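Encapsidation protein (Bacillus phage phi29, PDB 5HD9) probably hydrolyses ATP to drive viral DNA into the phage prohead, as the ATPase of the phi29 DNA packaging motor. Local coordinates at residues L16-G21 with N161-F166; Y34-F39 with N61-V66; S110-D115 with L135-T140. All coordinates share one frame; numbering follows the deposited sequence.

Interaction 1: L16-G21 with N161-F166; sequences LNFVIG and NPYFLF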
loop_
_atom_site.group_PDB
_atom_site.type_symbol
_atom_site.label_atom_id
_atom_site.label_comp_id
_atom_site.label_asym_id
_atom_site.label_seq_id
_atom_site.Cartn_x
_atom_site.Cartn_y
_atom_site.Cartn_z
ATOM N N LEU A 16 0.242 8.528 -6.227
ATOM C CA LEU A 16 -0.279 8.430 -4.866
ATOM C C LEU A 16 -1.766 8.078 -4.900
ATOM O O LEU A 16 -2.553 8.737 -5.574
ATOM C CB LEU A 16 -0.041 9.747 -4.119
ATOM C CG LEU A 16 0.258 9.729 -2.617
ATOM C CD1 LEU A 16 1.334 8.725 -2.234
ATOM C CD2 LEU A 16 0.677 11.126 -2.182
ATOM N N ASN A 17 -2.137 7.019 -4.186
ATOM C CA ASN A 17 -3.511 6.522 -4.181
ATOM C C ASN A 17 -3.996 6.233 -2.767
ATOM O O ASN A 17 -3.279 5.622 -1.970
ATOM C CB ASN A 17 -3.629 5.250 -5.028
ATOM C CG ASN A 17 -3.137 5.442 -6.448
ATOM O OD1 ASN A 17 -3.912 5.765 -7.347
ATOM N ND2 ASN A 17 -1.843 5.231 -6.660
ATOM N N PHE A 18 -5.215 6.673 -2.463
ATOM C CA PHE A 18 -5.832 6.431 -1.163
ATOM C C PHE A 18 -7.177 5.727 -1.336
ATOM O O PHE A 18 -8.118 6.307 -1.870
ATOM C CB PHE A 18 -6.027 7.744 -0.398
ATOM C CG PHE A 18 -4.789 8.594 -0.319
ATOM C CD1 PHE A 18 -4.532 9.555 -1.281
ATOM C CD2 PHE A 18 -3.890 8.440 0.723
ATOM C CE1 PHE A 18 -3.398 10.343 -1.212
ATOM C CE2 PHE A 18 -2.753 9.226 0.795
ATOM C CZ PHE A 18 -2.511 10.179 -0.175
ATOM N N VAL A 19 -7.260 4.478 -0.885
ATOM C CA VAL A 19 -8.516 3.734 -0.907
ATOM C C VAL A 19 -9.059 3.658 0.515
ATOM O O VAL A 19 -8.429 3.064 1.395
ATOM C CB VAL A 19 -8.337 2.321 -1.484
ATOM C CG1 VAL A 19 -9.693 1.678 -1.743
ATOM C CG2 VAL A 19 -7.523 2.372 -2.775
ATOM N N ILE A 20 -10.220 4.267 0.739
ATOM C CA ILE A 20 -10.742 4.442 2.091
ATOM C C ILE A 20 -12.184 3.967 2.215
ATOM O O ILE A 20 -12.860 3.714 1.217
ATOM C CB ILE A 20 -10.642 5.916 2.533
ATOM C CG1 ILE A 20 -11.517 6.810 1.646
ATOM C CG2 ILE A 20 -9.183 6.369 2.494
ATOM C CD1 ILE A 20 -11.543 8.266 2.074
ATOM N N GLY A 21 -12.648 3.846 3.454
ATOM C CA GLY A 21 -13.945 3.258 3.729
ATOM C C GLY A 21 -13.931 1.775 3.421
ATOM O O GLY A 21 -14.972 1.117 3.428
ATOM N N ASN A 161 -7.268 13.948 7.298
ATOM C CA ASN A 161 -6.099 13.284 7.853
ATOM C C ASN A 161 -4.843 13.982 7.335
ATOM O O ASN A 161 -4.923 14.774 6.398
ATOM C CB ASN A 161 -6.101 11.800 7.480
ATOM C CG ASN A 161 -5.876 11.568 5.999
ATOM O OD1 ASN A 161 -4.747 11.619 5.515
ATOM N ND2 ASN A 161 -6.954 11.302 5.272
ATOM N N PRO A 162 -3.679 13.699 7.938
ATOM C CA PRO A 162 -2.462 14.442 7.589
ATOM C C PRO A 162 -2.132 14.428 6.097
ATOM O O PRO A 162 -1.654 15.437 5.578
ATOM C CB PRO A 162 -1.372 13.721 8.386
ATOM C CG PRO A 162 -2.091 13.099 9.532
ATOM C CD PRO A 162 -3.425 12.698 8.991
ATOM N N TYR A 163 -2.393 13.315 5.420
ATOM C CA TYR A 163 -2.068 13.200 4.003
ATOM C C TYR A 163 -2.993 14.067 3.157
ATOM O O TYR A 163 -2.532 14.804 2.287
ATOM C CB TYR A 163 -2.131 11.733 3.561
ATOM C CG TYR A 163 -1.040 10.908 4.202
ATOM C CD1 TYR A 163 -1.219 10.333 5.452
ATOM C CD2 TYR A 163 0.187 10.739 3.573
ATOM C CE1 TYR A 163 -0.215 9.597 6.049
ATOM C CE2 TYR A 163 1.195 10.004 4.161
ATOM C CZ TYR A 163 0.989 9.436 5.399
ATOM O OH TYR A 163 1.992 8.708 5.992
ATOM N N PHE A 164 -4.294 13.997 3.415
ATOM C CA PHE A 164 -5.244 14.808 2.664
ATOM C C PHE A 164 -4.977 16.294 2.911
ATOM O O PHE A 164 -5.021 17.110 1.987
ATOM C CB PHE A 164 -6.687 14.462 3.042
ATOM C CG PHE A 164 -7.138 13.099 2.580
ATOM C CD1 PHE A 164 -6.236 12.172 2.085
ATOM C CD2 PHE A 164 -8.480 12.753 2.635
ATOM C CE1 PHE A 164 -6.663 10.923 1.666
ATOM C CE2 PHE A 164 -8.910 11.509 2.215
ATOM C CZ PHE A 164 -8.000 10.593 1.730
ATOM N N LEU A 165 -4.699 16.639 4.164
ATOM C CA LEU A 165 -4.401 18.020 4.523
ATOM C C LEU A 165 -3.123 18.497 3.841
ATOM O O LEU A 165 -3.081 19.588 3.273
ATOM C CB LEU A 165 -4.262 18.161 6.038
ATOM C CG LEU A 165 -5.519 17.911 6.872
ATOM C CD1 LEU A 165 -5.179 17.969 8.353
ATOM C CD2 LEU A 165 -6.609 18.914 6.531
ATOM N N PHE A 166 -2.086 17.668 3.897
ATOM C CA PHE A 166 -0.773 18.041 3.380
ATOM C C PHE A 166 -0.840 18.312 1.879
ATOM O O PHE A 166 -0.301 19.307 1.396
ATOM C CB PHE A 166 0.248 16.938 3.686
ATOM C CG PHE A 166 1.669 17.310 3.368
ATOM C CD1 PHE A 166 2.159 17.196 2.078
ATOM C CD2 PHE A 166 2.518 17.765 4.363
ATOM C CE1 PHE A 166 3.467 17.535 1.789
ATOM C CE2 PHE A 166 3.825 18.105 4.078
ATOM C CZ PHE A 166 4.301 17.988 2.789
#
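On the strand that leads into the probable P-loop of this ASCE fold, Phe18 forms a T-shaped (edge-to-face) pair with Phe164 from the first turn of helix 162-167. The ring centroids are 5.2 Å apart and the planes stand at 79°, with Phe164 giving its edge and Phe18 its face. Contact is concentrated at one corner: Phe164 CE1 lies over the Phe18 ring, displaced toward its rim, 3.6 Å from Phe18 CG. The two side chains pass each other in opposite directions, and Phe18 CB ends up in the plane of the Phe164 ring.

Farther round the same Phe164 edge comes Ile20, whose CD1 is 4.2 Å from Phe164 CE2. Ile20 sends CG1 between its backbone N and carbonyl carbon (chi1 64°), and the extended chain from there carries CD1 to the ring. Strand 16-19 has ended by this point, and Gly21 opens a loop that, with the first residues of helix 26-42, fits a Walker A motif. On the helical side, Tyr163 touches Phe18 through its stem, with Tyr163 CB 3.8 Å from Phe18 CE2, while its hydroxyl is hydrogen-bonded to Glu130.

The backbone of Phe164, which gives the edge, is tied to the helix N-cap. Asn161 is that cap, and its OD1 accepts a hydrogen bond from Phe164 N at 3.2 Å, nearly straight (160°), with the donor above the carbonyl plane; the bond from Tyr163 N to Asn161 OD1, 2.9 Å long, is weak. The other branch of the amide, Asn161 ND2, hangs over the centre of a Phe164 face, 3.2 Å above its plane, and is held by a hydrogen bond to Ser158 O. Ile185 of strand 183-186 touches both Ile20 and Phe164.

Interaction 2: Y34-F39 with N61-V66; sequences YPINRF and NYFNDV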
loop_
_atom_site.group_PDB
_atom_site.type_symbol
_atom_site.label_atom_id
_atom_site.label_comp_id
_atom_site.label_asym_id
_atom_site.label_seq_id
_atom_site.Cartn_x
_atom_site.Cartn_y
_atom_site.Cartn_z
ATOM N N TYR A 34 -1.660 -8.073 -6.378
ATOM C CA TYR A 34 -1.174 -7.235 -7.471
ATOM C C TYR A 34 0.358 -7.170 -7.513
ATOM O O TYR A 34 0.952 -7.503 -8.535
ATOM C CB TYR A 34 -1.769 -5.826 -7.378
ATOM C CG TYR A 34 -1.157 -4.849 -8.359
ATOM C CD1 TYR A 34 -1.503 -4.881 -9.700
ATOM C CD2 TYR A 34 -0.230 -3.899 -7.943
ATOM C CE1 TYR A 34 -0.944 -3.998 -10.605
ATOM C CE2 TYR A 34 0.333 -3.012 -8.838
ATOM C CZ TYR A 34 -0.026 -3.066 -10.167
ATOM O OH TYR A 34 0.535 -2.178 -11.057
ATOM N N PRO A 35 1.008 -6.757 -6.411
ATOM C CA PRO A 35 2.477 -6.689 -6.464
ATOM C C PRO A 35 3.154 -8.048 -6.657
ATOM O O PRO A 35 4.212 -8.111 -7.277
ATOM C CB PRO A 35 2.857 -6.079 -5.107
ATOM C CG PRO A 35 1.653 -6.255 -4.239
ATOM C CD PRO A 35 0.476 -6.222 -5.147
ATOM N N ILE A 36 2.558 -9.117 -6.135
ATOM C CA ILE A 36 3.104 -10.455 -6.335
ATOM C C ILE A 36 3.084 -10.800 -7.823
ATOM O O ILE A 36 4.035 -11.382 -8.343
ATOM C CB ILE A 36 2.324 -11.519 -5.531
ATOM C CG1 ILE A 36 2.615 -11.354 -4.040
ATOM C CG2 ILE A 36 2.713 -12.931 -5.969
ATOM C CD1 ILE A 36 1.708 -12.150 -3.138
ATOM N N ASN A 37 2.005 -10.431 -8.506
ATOM C CA ASN A 37 1.902 -10.668 -9.941
ATOM C C ASN A 37 2.901 -9.827 -10.724
ATOM O O ASN A 37 3.446 -10.286 -11.729
ATOM C CB ASN A 37 0.484 -10.380 -10.441
ATOM C CG ASN A 37 -0.405 -11.608 -10.420
ATOM O OD1 ASN A 37 -0.146 -12.588 -11.122
ATOM N ND2 ASN A 37 -1.470 -11.554 -9.632
ATOM N N ARG A 38 3.139 -8.596 -10.269
ATOM C CA ARG A 38 4.078 -7.713 -10.952
ATOM C C ARG A 38 5.494 -8.274 -10.844
ATOM O O ARG A 38 6.282 -8.158 -11.784
ATOM C CB ARG A 38 4.034 -6.288 -10.384
ATOM C CG ARG A 38 2.708 -5.548 -10.563
ATOM C CD ARG A 38 2.256 -5.428 -12.018
ATOM N NE ARG A 38 3.166 -4.629 -12.834
ATOM C CZ ARG A 38 2.934 -4.282 -14.097
ATOM N NH1 ARG A 38 1.816 -4.661 -14.703
ATOM N NH2 ARG A 38 3.820 -3.555 -14.759
ATOM N N PHE A 39 5.820 -8.891 -9.710
ATOM C CA PHE A 39 7.151 -9.470 -9.552
ATOM C C PHE A 39 7.321 -10.704 -10.425
ATOM O O PHE A 39 8.333 -10.857 -11.108
ATOM C CB PHE A 39 7.445 -9.854 -8.102
ATOM C CG PHE A 39 8.836 -10.395 -7.917
ATOM C CD1 PHE A 39 9.917 -9.531 -7.826
ATOM C CD2 PHE A 39 9.071 -11.759 -7.882
ATOM C CE1 PHE A 39 11.203 -10.019 -7.681
ATOM C CE2 PHE A 39 10.355 -12.252 -7.736
ATOM C CZ PHE A 39 11.421 -11.380 -7.636
ATOM N N ASN A 61 3.072 -14.160 8.536
ATOM C CA ASN A 61 1.842 -14.713 7.968
ATOM C C ASN A 61 1.374 -13.970 6.715
ATOM O O ASN A 61 0.281 -14.227 6.215
ATOM C CB ASN A 61 0.714 -14.684 9.009
ATOM C CG ASN A 61 0.931 -15.667 10.147
ATOM O OD1 ASN A 61 1.797 -16.541 10.081
ATOM N ND2 ASN A 61 0.126 -15.535 11.195
ATOM N N TYR A 62 2.203 -13.057 6.213
ATOM C CA TYR A 62 1.813 -12.148 5.129
ATOM C C TYR A 62 1.218 -12.851 3.904
ATOM O O TYR A 62 0.231 -12.384 3.340
ATOM C CB TYR A 62 3.025 -11.314 4.697
ATOM C CG TYR A 62 2.758 -10.352 3.558
ATOM C CD1 TYR A 62 2.269 -9.073 3.801
ATOM C CD2 TYR A 62 3.008 -10.716 2.241
ATOM C CE1 TYR A 62 2.029 -8.189 2.761
ATOM C CE2 TYR A 62 2.772 -9.839 1.197
ATOM C CZ TYR A 62 2.283 -8.578 1.461
ATOM O OH TYR A 62 2.052 -7.708 0.417
ATOM N N PHE A 63 1.805 -13.973 3.503
ATOM C CA PHE A 63 1.391 -14.645 2.272
ATOM C C PHE A 63 0.225 -15.617 2.453
ATOM O O PHE A 63 -0.269 -16.173 1.473
ATOM C CB PHE A 63 2.576 -15.398 1.664
ATOM C CG PHE A 63 3.586 -14.506 1.006
ATOM C CD1 PHE A 63 3.226 -13.702 -0.065
ATOM C CD2 PHE A 63 4.900 -14.481 1.443
ATOM C CE1 PHE A 63 4.155 -12.883 -0.677
ATOM C CE2 PHE A 63 5.830 -13.667 0.833
ATOM C CZ PHE A 63 5.458 -12.865 -0.229
ATOM N N ASN A 64 -0.223 -15.819 3.691
ATOM C CA ASN A 64 -1.283 -16.790 3.965
ATOM C C ASN A 64 -2.586 -16.474 3.228
ATOM O O ASN A 64 -3.273 -17.383 2.761
ATOM C CB ASN A 64 -1.559 -16.877 5.470
ATOM C CG ASN A 64 -0.469 -17.616 6.226
ATOM O OD1 ASN A 64 0.406 -18.240 5.627
ATOM N ND2 ASN A 64 -0.528 -17.560 7.551
ATOM N N ASP A 65 -2.928 -15.192 3.133
ATOM C CA ASP A 65 -4.131 -14.767 2.420
ATOM C C ASP A 65 -4.135 -15.251 0.974
ATOM O O ASP A 65 -5.161 -15.693 0.458
ATOM C CB ASP A 65 -4.257 -13.240 2.433
ATOM C CG ASP A 65 -4.773 -12.699 3.749
ATOM O OD1 ASP A 65 -5.500 -13.425 4.457
ATOM O OD2 ASP A 65 -4.457 -11.533 4.067
ATOM N N VAL A 66 -2.972 -15.182 0.339
ATOM C CA VAL A 66 -2.872 -15.295 -1.110
ATOM C C VAL A 66 -2.115 -16.540 -1.567
ATOM O O VAL A 66 -1.852 -16.711 -2.756
ATOM C CB VAL A 66 -2.179 -14.046 -1.687
ATOM C CG1 VAL A 66 -2.968 -12.799 -1.318
ATOM C CG2 VAL A 66 -0.749 -13.937 -1.162
#
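Ile36 of helix 26-42 shows how a single methyl can carry most of a helix-to-loop contact: its CD1 touches both Phe63 and Val66 of the chain between strands 45-50 and 75-78. Against Phe63 it arrives at the ring edge, close to the ring plane, with Ile36 CD1 3.5 Å from Phe63 CE1. Ile36 CG1 follows at 4.0 Å from the same Phe63 CE1, as the two side chains cross obliquely. Val66 meets the isoleucine tip to tip, Val66 CG2 lying 3.6 Å from Ile36 CD1. The reach comes from an extended isoleucine, with CG1 anti to the carbonyl carbon (chi1 -71°) and CD1 continuing outward (chi2 168°).

Phe63 meets Ile36 with its edge while one face is taken by its neighbour: Tyr62 CD2 stands 3.7 Å above the plane of the Phe63 ring, over its centre. Phe70 also touches Ile36, and Leu75 and Val77 of strand 75-78 pack on Phe63.

Away from this cluster the segments separate. Pro35 and Tyr62 point toward the opposing segment yet make no close contact with it, and Asn61, Asn64 and Asp65 lie on the exposed side of the 61-66 turn. No hydrogen bond or salt bridge spans the two segments, which implies that they are held together by apolar packing, without directional bonds between them.

Interaction 3: S110-D115 with L135-T140; sequences STIVFD and LNLMDT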
loop_
_atom_site.group_PDB
_atom_site.type_symbol
_atom_site.label_atom_id
_atom_site.label_comp_id
_atom_site.label_asym_id
_atom_site.label_seq_id
_atom_site.Cartn_x
_atom_site.Cartn_y
_atom_site.Cartn_z
ATOM N N SER A 110 8.376 -0.805 -7.613
ATOM C CA SER A 110 7.414 -0.043 -8.408
ATOM C C SER A 110 6.070 0.116 -7.696
ATOM O O SER A 110 5.241 0.920 -8.115
ATOM C CB SER A 110 7.200 -0.707 -9.772
ATOM O OG SER A 110 6.344 -1.830 -9.666
ATOM N N THR A 111 5.852 -0.645 -6.628
ATOM C CA THR A 111 4.622 -0.521 -5.852
ATOM C C THR A 111 4.906 -0.444 -4.357
ATOM O O THR A 111 5.690 -1.231 -3.820
ATOM C CB THR A 111 3.658 -1.699 -6.119
ATOM O OG1 THR A 111 3.319 -1.739 -7.511
ATOM C CG2 THR A 111 2.378 -1.539 -5.310
ATOM N N ILE A 112 4.263 0.520 -3.703
ATOM C CA ILE A 112 4.266 0.626 -2.249
ATOM C C ILE A 112 2.833 0.513 -1.744
ATOM O O ILE A 112 1.949 1.229 -2.215
ATOM C CB ILE A 112 4.866 1.962 -1.757
ATOM C CG1 ILE A 112 6.313 2.108 -2.230
ATOM C CG2 ILE A 112 4.790 2.054 -0.228
ATOM C CD1 ILE A 112 6.858 3.526 -2.114
ATOM N N VAL A 113 2.612 -0.383 -0.788
ATOM C CA VAL A 113 1.302 -0.528 -0.168
ATOM C C VAL A 113 1.385 -0.165 1.311
ATOM O O VAL A 113 2.069 -0.821 2.094
ATOM C CB VAL A 113 0.752 -1.953 -0.331
ATOM C CG1 VAL A 113 -0.614 -2.081 0.333
ATOM C CG2 VAL A 113 0.653 -2.301 -1.809
ATOM N N PHE A 114 0.676 0.900 1.669
ATOM C CA PHE A 114 0.649 1.414 3.028
ATOM C C PHE A 114 -0.721 1.120 3.621
ATOM O O PHE A 114 -1.663 1.881 3.429
ATOM C CB PHE A 114 0.950 2.917 3.027
ATOM C CG PHE A 114 1.104 3.530 4.398
ATOM C CD1 PHE A 114 0.882 2.797 5.556
ATOM C CD2 PHE A 114 1.474 4.858 4.518
ATOM C CE1 PHE A 114 1.025 3.382 6.805
ATOM C CE2 PHE A 114 1.617 5.447 5.765
ATOM C CZ PHE A 114 1.393 4.707 6.908
ATOM N N ASP A 115 -0.828 0.011 4.342
ATOM C CA ASP A 115 -2.114 -0.412 4.874
ATOM C C ASP A 115 -2.408 0.276 6.204
ATOM O O ASP A 115 -1.495 0.548 6.990
ATOM C CB ASP A 115 -2.152 -1.932 5.036
ATOM C CG ASP A 115 -3.567 -2.477 5.137
ATOM O OD1 ASP A 115 -4.530 -1.690 5.024
ATOM O OD2 ASP A 115 -3.718 -3.703 5.316
ATOM N N LEU A 135 7.018 10.401 1.867
ATOM C CA LEU A 135 7.507 11.054 0.671
ATOM C C LEU A 135 8.982 10.721 0.440
ATOM O O LEU A 135 9.377 10.390 -0.675
ATOM C CB LEU A 135 7.292 12.561 0.779
ATOM C CG LEU A 135 5.892 13.077 0.428
ATOM C CD1 LEU A 135 5.803 14.580 0.657
ATOM C CD2 LEU A 135 5.498 12.743 -1.009
ATOM N N ASN A 136 9.789 10.784 1.495
ATOM C CA ASN A 136 11.201 10.430 1.385
ATOM C C ASN A 136 11.377 8.972 0.966
ATOM O O ASN A 136 12.221 8.656 0.127
ATOM C CB ASN A 136 11.928 10.682 2.707
ATOM C CG ASN A 136 13.405 10.334 2.636
ATOM O OD1 ASN A 136 13.819 9.255 3.056
ATOM N ND2 ASN A 136 14.206 11.245 2.093
ATOM N N LEU A 137 10.574 8.092 1.553
ATOM C CA LEU A 137 10.596 6.676 1.203
ATOM C C LEU A 137 10.302 6.493 -0.283
ATOM O O LEU A 137 10.993 5.742 -0.970
ATOM C CB LEU A 137 9.584 5.903 2.056
ATOM C CG LEU A 137 9.605 4.371 2.013
ATOM C CD1 LEU A 137 8.958 3.818 3.269
ATOM C CD2 LEU A 137 8.893 3.817 0.791
HETATM N N MSE A 138 9.288 7.196 -0.776
HETATM C CA MSE A 138 8.881 7.090 -2.173
HETATM C C MSE A 138 9.978 7.556 -3.128
HETATM O O MSE A 138 10.309 6.857 -4.085
HETATM C CB MSE A 138 7.601 7.897 -2.410
HETATM C CG MSE A 138 6.385 7.301 -1.729
HETATM SE SE MSE A 138 4.810 8.437 -1.824
HETATM C CE MSE A 138 4.614 8.467 -3.759
ATOM N N ASP A 139 10.545 8.731 -2.875
ATOM C CA ASP A 139 11.608 9.240 -3.737
ATOM C C ASP A 139 12.837 8.339 -3.682
ATOM O O ASP A 139 13.560 8.208 -4.669
ATOM C CB ASP A 139 12.004 10.666 -3.347
ATOM C CG ASP A 139 11.543 11.708 -4.358
ATOM O OD1 ASP A 139 11.345 11.383 -5.549
ATOM O OD2 ASP A 139 11.396 12.876 -3.958
ATOM N N THR A 140 13.076 7.720 -2.530
ATOM C CA THR A 140 14.241 6.861 -2.371
ATOM C C THR A 140 14.149 5.624 -3.269
ATOM O O THR A 140 15.129 5.251 -3.915
ATOM C CB THR A 140 14.420 6.413 -0.900
ATOM O OG1 THR A 140 14.683 7.555 -0.077
ATOM C CG2 THR A 140 15.579 5.430 -0.761
#
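Ile112 of strand 109-115 meets Leu137 and Met138 of helix 130-141 inside a beta-alpha-beta unit, whose second strand, 149-153, lies parallel beside the first. Along the strand, Ser110 comes first and binds Glu44 through its OG, while the backbone of Thr111 pairs with Ile47 of strand 45-50. Ile112 then makes the contact. With CG1 beside the backbone N (chi1 -60°) and chi2 near 165°, CD1 stands at the far end of the side chain. Ile112 CD1 lies 3.6 Å from Leu137 CD2, the side chains sliding past each other in opposite directions, and 3.8 Å from CG of Met138, a selenomethionine. Phe114 packs on Tyr163 of helix 162-167. At Asp115 the strand reaches what is probably the nucleotide-binding end of the fold: OD2 is hydrogen-bonded to OG of Ser28 in the probable P-loop, an arrangement consistent with a Walker B aspartate.

On the helix, away from the contact, a backbone carbonyl accepts two hydrogen bonds. Asn136 O takes one from Thr140 N at 2.9 Å on one face of its plane and one from Thr140 OG1 at 2.7 Å on the opposite face.

Overall arrangement
Interaction 3 sits nearest the middle of the domain, its centre about 14 Å from that of interaction 1 and about 17 Å from that of interaction 2; the latter two, with centres about 23 Å apart, lie on opposite sides of the chain's centre. Along the chain, interactions 2 and 3 follow one another, both nested within the loop closed by interaction 1. Strands 16-19 and 109-115 belong to one mixed sheet, separated by strand 149-153. Helices 130-141 and 162-167 touch, and Leu16 CD1 lies 3.5 Å from Met138 SE. Helix 26-42, whose start completes the probable P-loop, brings Tyr34 CE2 to 3.5 Å from Thr111 OG1, so its segment packs against the strand of interaction 3, within one P-loop-type ATPase domain.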